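PDB 4US5: luciferase-like monooxygenase from Streptomyces bottropensis, which probably acts as a flavin-dependent monooxygenase of the bacterial luciferase family, inserting an oxygen atom from molecular oxygen into an organic substrate. Local coordinates for residues L310-M315 with R324-L329; A173-A178 with T199-D204; A180-G185 with D204-A209. All blocks are in the same frame, centred on the assembly; numbering follows the deposited sequence.

Interaction 1 of 3, residues L310-M315 with R324-L329; sequences LGVVSM and RSYRLL. With NA (sodium ion), chain M.
Tyr-326 reaches from helix 319-332 to the end of strand 309-313 and puts its phenol oxygen between two oxygens there. OH donates to Val-312 O at 2.7 Å, approaching from above the carbonyl plane, 53° out of it. The same OH accepts from Ser-314 OG at 3.0 Å. Both partners sit at the ring's edge, close to its plane; the hydroxyl is gripped by one bond given and one received. Ser-314 OG also bonds to Arg-322 NE.

The apolar part lies beside this pair. Val-312 CG1 is turned anti to its backbone N (chi1 179°), where it meets Tyr-326 CE2 at 3.6 Å and comes tip to tip with Leu-329 CD1 at 3.8 Å.

Just beyond the strand, a sodium ion takes Ser-314 O at 2.9 Å and a water, and Gln-12 NE2 bonds to the same carbonyl.

The segments 310-313 and 324-329 run nearly antiparallel (157°), as the last beta-alpha unit of a TIM-barrel-type fold. Strand 309-313 is flanked by parallel strands 6-11 and 221-229; Val-9 and Leu-7 of the first and Val-227 of the second close round the contact, and helix 21-38 meets Tyr-326 through Leu-31.

Interaction 2 of 3, residues A173-A178 with T199-D204; sequences ASVSSA and TREAMD
Val-175 and Ala-178, in the first turn of helix 175-184, pack against Glu-201 and Ala-202 near the start of helix 199-209. The backbones come close here, with 4.6 Å between Val-175 CA and Ala-202 CA, an approach that the small alanine side chain permits.

All the contacts between the two segments are van der Waals. Ala-178 CB rests on the backbone of the other helix, 3.3 Å from Ala-202 O, and lies 4.2 Å from Ala-202 CB. Val-175 meets mainly the end of Glu-201, with Ala-202 CB a little farther off: CG2 is 3.8 Å from Glu-201 CD, while CG1 lies 3.9 Å from Glu-201 OE2. The glutamate runs out fully extended, CG anti to the backbone N (chi1 180°), and crosses the valine at about a right angle. Its carboxylate therefore lies against CG2, with OE2 also touching CG1, on the exposed side of the contact.

No hydrogen bond crosses the contact; side-chain bonds within 173-178 shape the start of its helix. Ser-174 is the N-cap: its OG accepts from Ser-177 N at 3.0 Å, with an N-H...O angle of 151°. In return Ser-177 OG donates to Ser-174 O at 2.7 Å, and it has a further partner in Tyr-188 OH.

Beneath the two helices runs strand 188-191, which links them in the chain. Tyr-188 touches Ala-178 and Tyr-190 touches Ala-202. The pair lies on the outside of a TIM-barrel-type fold, as its beta-alpha order implies; on its far flank helix 199-209 meets helix 291-305, where Thr-199 and Met-203 touch Thr-305.

Interaction 3 of 3, residues A180-G185 with D204-A209; sequences AAARLG and DTYRAA
Ala-182 CB points into the groove of helix 199-209, and the tight part of this contact is built round that one methyl. It lies 3.5 Å from Tyr-206 O, 3.6 Å from Ala-209 C and 3.7 Å from Ala-209 CB, so it meets backbone at both Tyr-206 and Ala-209, and the Ala-209 methyl as well. With only a methyl of Ala-182 facing the Tyr-206 backbone, the segment axes approach to 8.1 Å and run almost parallel, crossing at -19°.

The aromatic ring of Tyr-206 closes the buried flank. Its CG stands anti to the backbone N (chi1 173°), which carries the ring back toward the other helix although the side chain leaves its own helix at a slant. CE1 then lies 3.8 Å from Ala-181 CB, met obliquely, and Ala-182 N lies near the plane of the ring, at its edge. The phenol oxygen reaches beyond both segments: OH is hydrogen-bonded to Leu-186 O and to Arg-220 N, which pins the outer end of the ring.

Toward solvent the contact thins out. Ala-209, though exposed, still touches Ala-182 on its inner side; beyond it Ala-208 and Arg-207 point away from helix 175-184, and Arg-207 makes a salt bridge to Asp-204 one turn back, NH2 to OD1 at 2.8 Å.

At its C-terminal end helix 175-184 closes in a Schellman motif at the buried Gly-185, whose positive phi (68°) turns the chain off toward strand 188-191. That strand joins the two helices, which are consecutive outer helices of a TIM-barrel-type fold. Behind helix 175-184 stands helix 134-147, with Trp-138 against Ala-180 and Leu-141 against Leu-184. Below lies strand 188-191, whose Tyr-188 ring meets that of Tyr-206.

How the interactions relate
Interactions 2 and 3 are successive levels of one interface between helices 175-184 and 199-209, and they share Asp-204. Both rely on alanine and lack hydrogen bonds between their segments, but interaction 2, only partly buried, has a carboxylate against valine methyls, whereas interaction 3, mostly buried with one exposed residue, has a tyrosine on its inner flank. Interaction 1, about 23 Å from interaction 2 between centres, joins a barrel strand to its own following helix. All its touching residues are buried, and it alone combines hydrogen bonds across the contact with a sodium site. Helix-to-helix packing on the barrel's outside thus contrasts with mixed polar and apolar strand-to-helix joining nearer the chain's centre.

Interaction 1 of 3, residues L310-M315 with R324-L329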
loop_
_atom_site.group_PDB
_atom_site.type_symbol
_atom_site.label_atom_id
_atom_site.label_comp_id
_atom_site.label_asym_id
_atom_site.label_seq_id
_atom_site.Cartn_x
_atom_site.Cartn_y
_atom_site.Cartn_z
ATOM N N LEU B 310 20.567 -6.342 14.854
ATOM C CA LEU B 310 20.650 -7.377 13.866
ATOM C C LEU B 310 19.281 -7.465 13.244
ATOM O O LEU B 310 18.290 -7.688 13.970
ATOM C CB LEU B 310 21.024 -8.709 14.491
ATOM C CG LEU B 310 22.353 -8.720 15.254
ATOM C CD1 LEU B 310 22.542 -9.983 16.041
ATOM C CD2 LEU B 310 23.499 -8.485 14.288
ATOM N N GLY B 311 19.235 -7.333 11.926
ATOM C CA GLY B 311 18.017 -7.591 11.135
ATOM C C GLY B 311 17.941 -9.076 10.735
ATOM O O GLY B 311 18.693 -9.561 9.888
ATOM N N VAL B 312 17.074 -9.810 11.394
ATOM C CA VAL B 312 17.119 -11.263 11.340
ATOM C C VAL B 312 16.195 -11.792 10.293
ATOM O O VAL B 312 14.938 -11.683 10.407
ATOM C CB VAL B 312 16.783 -11.907 12.693
ATOM C CG1 VAL B 312 16.805 -13.424 12.612
ATOM C CG2 VAL B 312 17.752 -11.406 13.786
ATOM N N VAL B 313 16.802 -12.406 9.299
ATOM C CA VAL B 313 16.129 -12.976 8.148
ATOM C C VAL B 313 16.096 -14.487 8.396
ATOM O O VAL B 313 17.002 -15.060 9.041
ATOM C CB VAL B 313 16.940 -12.690 6.856
ATOM C CG1 VAL B 313 16.297 -13.283 5.634
ATOM C CG2 VAL B 313 17.143 -11.197 6.662
ATOM N N SER B 314 15.067 -15.145 7.871
ATOM C CA SER B 314 14.974 -16.585 7.957
ATOM C C SER B 314 14.452 -17.217 6.653
ATOM O O SER B 314 13.683 -16.601 5.901
ATOM C CB SER B 314 14.127 -16.984 9.159
ATOM O OG SER B 314 12.832 -16.376 9.101
HETATM N N MSE B 315 14.901 -18.443 6.395
HETATM C CA MSE B 315 14.445 -19.237 5.255
HETATM C C MSE B 315 14.087 -20.592 5.816
HETATM O O MSE B 315 14.776 -21.568 5.582
HETATM C CB MSE B 315 15.552 -19.346 4.226
HETATM C CG MSE B 315 15.624 -18.125 3.311
HETATM SE SE MSE B 315 16.626 -16.690 4.162
HETATM C CE MSE B 315 16.947 -15.536 2.607
ATOM N N ARG B 324 9.760 -20.509 16.708
ATOM C CA ARG B 324 10.701 -20.988 17.729
ATOM C C ARG B 324 12.053 -20.294 17.624
ATOM O O ARG B 324 12.630 -19.881 18.641
ATOM C CB ARG B 324 10.904 -22.536 17.703
ATOM C CG ARG B 324 9.943 -23.291 18.627
ATOM C CD ARG B 324 10.221 -24.775 18.779
ATOM N NE ARG B 324 10.012 -25.498 17.541
ATOM C CZ ARG B 324 8.846 -26.032 17.165
ATOM N NH1 ARG B 324 7.776 -25.964 17.957
ATOM N NH2 ARG B 324 8.763 -26.679 16.015
ATOM N N SER B 325 12.570 -20.216 16.406
ATOM C CA SER B 325 13.864 -19.573 16.162
ATOM C C SER B 325 13.876 -18.154 16.690
ATOM O O SER B 325 14.768 -17.770 17.459
ATOM C CB SER B 325 14.240 -19.657 14.661
ATOM O OG SER B 325 15.543 -19.109 14.424
ATOM N N TYR B 326 12.830 -17.367 16.378
ATOM C CA TYR B 326 12.770 -16.020 16.831
ATOM C C TYR B 326 12.548 -15.880 18.341
ATOM O O TYR B 326 13.025 -14.932 18.945
ATOM C CB TYR B 326 11.709 -15.204 16.015
ATOM C CG TYR B 326 12.171 -14.858 14.629
ATOM C CD1 TYR B 326 11.949 -15.712 13.571
ATOM C CD2 TYR B 326 12.824 -13.648 14.358
ATOM C CE1 TYR B 326 12.379 -15.405 12.276
ATOM C CE2 TYR B 326 13.260 -13.345 13.064
ATOM C CZ TYR B 326 13.036 -14.229 12.037
ATOM O OH TYR B 326 13.423 -13.889 10.722
ATOM N N ARG B 327 11.765 -16.796 18.928
ATOM C CA ARG B 327 11.564 -16.840 20.378
ATOM C C ARG B 327 12.875 -17.122 21.109
ATOM O O ARG B 327 13.222 -16.445 22.051
ATOM C CB ARG B 327 10.589 -17.952 20.744
ATOM C CG ARG B 327 9.162 -17.571 20.615
ATOM C CD ARG B 327 8.316 -18.416 21.580
ATOM N NE ARG B 327 6.937 -18.410 21.182
ATOM C CZ ARG B 327 6.046 -17.539 21.642
ATOM N NH1 ARG B 327 6.409 -16.618 22.531
ATOM N NH2 ARG B 327 4.783 -17.589 21.209
ATOM N N LEU B 328 13.599 -18.103 20.630
ATOM C CA LEU B 328 14.886 -18.490 21.256
ATOM C C LEU B 328 15.909 -17.381 21.147
ATOM O O LEU B 328 16.648 -17.095 22.105
ATOM C CB LEU B 328 15.429 -19.764 20.624
ATOM C CG LEU B 328 14.670 -21.041 20.877
ATOM C CD1 LEU B 328 15.192 -22.131 19.965
ATOM C CD2 LEU B 328 14.741 -21.467 22.359
ATOM N N LEU B 329 15.908 -16.663 20.014
ATOM C CA LEU B 329 16.802 -15.526 19.857
ATOM C C LEU B 329 16.494 -14.363 20.819
ATOM O O LEU B 329 17.404 -13.745 21.369
ATOM C CB LEU B 329 16.782 -14.994 18.402
ATOM C CG LEU B 329 17.506 -15.801 17.359
ATOM C CD1 LEU B 329 17.142 -15.303 15.946
ATOM C CD2 LEU B 329 19.004 -15.702 17.607
HETATM NA NA NA M . 11.484 -18.229 6.952
HETATM O O HOH W 1 9.006 -19.057 6.442
#

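Interaction 2 of 3, residues A173-A178 with T199-D204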
loop_
_atom_site.group_PDB
_atom_site.type_symbol
_atom_site.label_atom_id
_atom_site.label_comp_id
_atom_site.label_asym_id
_atom_site.label_seq_id
_atom_site.Cartn_x
_atom_site.Cartn_y
_atom_site.Cartn_z
ATOM N N ALA B 173 24.459 -4.211 -0.014
ATOM C CA ALA B 173 25.198 -5.451 0.037
ATOM C C ALA B 173 26.508 -5.289 -0.747
ATOM O O ALA B 173 26.929 -6.200 -1.453
ATOM C CB ALA B 173 24.373 -6.546 -0.561
ATOM N N SER B 174 27.123 -4.130 -0.572
ATOM C CA SER B 174 28.331 -3.740 -1.305
ATOM C C SER B 174 29.056 -2.647 -0.550
ATOM O O SER B 174 28.454 -1.870 0.185
ATOM C CB SER B 174 27.981 -3.251 -2.708
ATOM O OG SER B 174 27.315 -1.994 -2.697
ATOM N N VAL B 175 30.370 -2.565 -0.763
ATOM C CA VAL B 175 31.155 -1.471 -0.187
ATOM C C VAL B 175 30.715 -0.129 -0.756
ATOM O O VAL B 175 30.626 0.866 -0.035
ATOM C CB VAL B 175 32.675 -1.678 -0.410
ATOM C CG1 VAL B 175 33.478 -0.495 0.152
ATOM C CG2 VAL B 175 33.123 -2.947 0.262
ATOM N N SER B 176 30.363 -0.116 -2.033
ATOM C CA SER B 176 29.888 1.094 -2.673
ATOM C C SER B 176 28.633 1.674 -1.990
ATOM O O SER B 176 28.516 2.886 -1.783
ATOM C CB SER B 176 29.657 0.758 -4.164
ATOM O OG SER B 176 28.352 0.965 -4.631
ATOM N N SER B 177 27.706 0.808 -1.594
ATOM C CA SER B 177 26.484 1.294 -0.927
ATOM C C SER B 177 26.809 1.905 0.411
ATOM O O SER B 177 26.180 2.860 0.840
ATOM C CB SER B 177 25.450 0.124 -0.780
ATOM O OG SER B 177 25.974 -0.925 0.010
ATOM N N ALA B 178 27.775 1.312 1.102
ATOM C CA ALA B 178 28.178 1.778 2.392
ATOM C C ALA B 178 28.811 3.199 2.270
ATOM O O ALA B 178 28.607 4.036 3.131
ATOM C CB ALA B 178 29.164 0.795 3.019
ATOM N N THR B 199 31.537 -7.895 4.369
ATOM C CA THR B 199 30.843 -7.359 5.528
ATOM C C THR B 199 31.722 -6.464 6.392
ATOM O O THR B 199 31.366 -5.329 6.699
ATOM C CB THR B 199 30.286 -8.509 6.394
ATOM O OG1 THR B 199 29.460 -9.352 5.570
ATOM C CG2 THR B 199 29.463 -7.957 7.560
ATOM N N ARG B 200 32.875 -6.978 6.807
ATOM C CA ARG B 200 33.759 -6.201 7.657
ATOM C C ARG B 200 34.188 -4.896 6.992
ATOM O O ARG B 200 34.089 -3.814 7.597
ATOM C CB ARG B 200 34.973 -7.044 8.072
ATOM C CG ARG B 200 35.959 -6.276 8.947
ATOM C CD ARG B 200 37.119 -7.155 9.310
ATOM N NE ARG B 200 36.790 -8.185 10.307
ATOM C CZ ARG B 200 36.737 -7.988 11.615
ATOM N NH1 ARG B 200 36.914 -6.790 12.133
ATOM N NH2 ARG B 200 36.498 -8.990 12.420
ATOM N N GLU B 201 34.614 -4.966 5.753
ATOM C CA GLU B 201 35.066 -3.765 5.037
ATOM C C GLU B 201 33.949 -2.751 4.871
ATOM O O GLU B 201 34.152 -1.540 5.069
ATOM C CB GLU B 201 35.667 -4.115 3.659
ATOM C CG GLU B 201 36.143 -2.906 2.870
ATOM C CD GLU B 201 36.667 -3.215 1.473
ATOM O OE1 GLU B 201 36.804 -4.398 1.103
ATOM O OE2 GLU B 201 36.953 -2.255 0.740
ATOM N N ALA B 202 32.768 -3.228 4.478
ATOM C CA ALA B 202 31.627 -2.354 4.265
ATOM C C ALA B 202 31.231 -1.610 5.524
ATOM O O ALA B 202 31.040 -0.406 5.479
ATOM C CB ALA B 202 30.438 -3.139 3.702
HETATM N N MSE B 203 31.139 -2.309 6.643
HETATM C CA MSE B 203 30.730 -1.708 7.880
HETATM C C MSE B 203 31.823 -0.765 8.402
HETATM O O MSE B 203 31.528 0.284 8.963
HETATM C CB MSE B 203 30.323 -2.764 8.887
HETATM C CG MSE B 203 29.100 -3.573 8.374
HETATM SE SE MSE B 203 27.452 -2.494 8.567
HETATM C CE MSE B 203 26.986 -3.045 10.393
ATOM N N ASP B 204 33.085 -1.140 8.209
ATOM C CA ASP B 204 34.220 -0.218 8.548
ATOM C C ASP B 204 34.133 1.063 7.729
ATOM O O ASP B 204 34.248 2.156 8.280
ATOM C CB ASP B 204 35.565 -0.904 8.283
ATOM C CG ASP B 204 35.944 -1.903 9.373
ATOM O OD1 ASP B 204 35.293 -1.910 10.427
ATOM O OD2 ASP B 204 36.902 -2.693 9.159
#

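Interaction 3 of 3, residues A180-G185 with D204-A209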
loop_
_atom_site.group_PDB
_atom_site.type_symbol
_atom_site.label_atom_id
_atom_site.label_comp_id
_atom_site.label_asym_id
_atom_site.label_seq_id
_atom_site.Cartn_x
_atom_site.Cartn_y
_atom_site.Cartn_z
ATOM N N ALA B 180 28.019 5.344 -0.088
ATOM C CA ALA B 180 26.895 6.239 -0.380
ATOM C C ALA B 180 26.111 6.597 0.877
ATOM O O ALA B 180 25.822 7.762 1.126
ATOM C CB ALA B 180 25.986 5.627 -1.427
ATOM N N ALA B 181 25.830 5.593 1.716
ATOM C CA ALA B 181 25.136 5.835 2.956
ATOM C C ALA B 181 25.923 6.761 3.848
ATOM O O ALA B 181 25.368 7.647 4.510
ATOM C CB ALA B 181 24.877 4.519 3.684
ATOM N N ALA B 182 27.245 6.551 3.886
ATOM C CA ALA B 182 28.137 7.430 4.655
ATOM C C ALA B 182 28.100 8.871 4.145
ATOM O O ALA B 182 27.904 9.805 4.912
ATOM C CB ALA B 182 29.557 6.897 4.591
ATOM N N ARG B 183 28.243 9.014 2.839
ATOM C CA ARG B 183 28.242 10.303 2.191
ATOM C C ARG B 183 26.969 11.075 2.510
ATOM O O ARG B 183 26.994 12.292 2.731
ATOM C CB ARG B 183 28.418 10.095 0.692
ATOM C CG ARG B 183 28.491 11.347 -0.148
ATOM C CD ARG B 183 28.900 11.007 -1.579
ATOM N NE ARG B 183 27.783 10.412 -2.302
ATOM C CZ ARG B 183 27.754 9.186 -2.829
ATOM N NH1 ARG B 183 28.803 8.342 -2.755
ATOM N NH2 ARG B 183 26.646 8.789 -3.443
ATOM N N LEU B 184 25.846 10.372 2.519
ATOM C CA LEU B 184 24.528 10.997 2.645
ATOM C C LEU B 184 24.055 11.108 4.085
ATOM O O LEU B 184 23.002 11.687 4.359
ATOM C CB LEU B 184 23.497 10.217 1.804
ATOM C CG LEU B 184 23.760 10.231 0.301
ATOM C CD1 LEU B 184 22.879 9.214 -0.413
ATOM C CD2 LEU B 184 23.545 11.618 -0.273
ATOM N N GLY B 185 24.814 10.542 5.005
ATOM C CA GLY B 185 24.477 10.592 6.409
ATOM C C GLY B 185 23.233 9.785 6.729
ATOM O O GLY B 185 22.436 10.180 7.559
ATOM N N ASP B 204 33.085 -1.140 8.209
ATOM C CA ASP B 204 34.220 -0.218 8.548
ATOM C C ASP B 204 34.133 1.063 7.729
ATOM O O ASP B 204 34.248 2.156 8.280
ATOM C CB ASP B 204 35.565 -0.904 8.283
ATOM C CG ASP B 204 35.944 -1.903 9.373
ATOM O OD1 ASP B 204 35.293 -1.910 10.427
ATOM O OD2 ASP B 204 36.902 -2.693 9.159
ATOM N N THR B 205 33.932 0.914 6.424
ATOM C CA THR B 205 33.839 2.032 5.484
ATOM C C THR B 205 32.695 2.971 5.801
ATOM O O THR B 205 32.857 4.211 5.805
ATOM C CB THR B 205 33.696 1.522 4.046
ATOM O OG1 THR B 205 34.888 0.812 3.698
ATOM C CG2 THR B 205 33.507 2.654 3.051
ATOM N N TYR B 206 31.531 2.400 6.109
ATOM C CA TYR B 206 30.378 3.193 6.511
ATOM C C TYR B 206 30.705 4.113 7.685
ATOM O O TYR B 206 30.413 5.320 7.651
ATOM C CB TYR B 206 29.191 2.276 6.909
ATOM C CG TYR B 206 28.030 3.016 7.477
ATOM C CD1 TYR B 206 27.357 3.975 6.721
ATOM C CD2 TYR B 206 27.544 2.734 8.730
ATOM C CE1 TYR B 206 26.262 4.661 7.238
ATOM C CE2 TYR B 206 26.454 3.410 9.247
ATOM C CZ TYR B 206 25.812 4.365 8.501
ATOM O OH TYR B 206 24.723 5.026 9.035
ATOM N N ARG B 207 31.291 3.544 8.718
ATOM C CA ARG B 207 31.638 4.281 9.916
ATOM C C ARG B 207 32.740 5.299 9.667
ATOM O O ARG B 207 32.622 6.438 10.103
ATOM C CB ARG B 207 32.025 3.343 11.051
ATOM C CG ARG B 207 30.805 2.648 11.654
ATOM C CD ARG B 207 31.182 1.658 12.716
ATOM N NE ARG B 207 31.925 0.554 12.134
ATOM C CZ ARG B 207 32.563 -0.358 12.834
ATOM N NH1 ARG B 207 32.531 -0.319 14.169
ATOM N NH2 ARG B 207 33.221 -1.328 12.203
ATOM N N ALA B 208 33.791 4.889 8.975
ATOM C CA ALA B 208 34.954 5.783 8.712
ATOM C C ALA B 208 34.597 7.000 7.835
ATOM O O ALA B 208 34.973 8.128 8.158
ATOM C CB ALA B 208 36.064 5.001 8.071
ATOM N N ALA B 209 33.850 6.767 6.760
ATOM C CA ALA B 209 33.475 7.806 5.811
ATOM C C ALA B 209 32.226 8.623 6.213
ATOM O O ALA B 209 31.834 9.559 5.505
ATOM C CB ALA B 209 33.281 7.190 4.432
#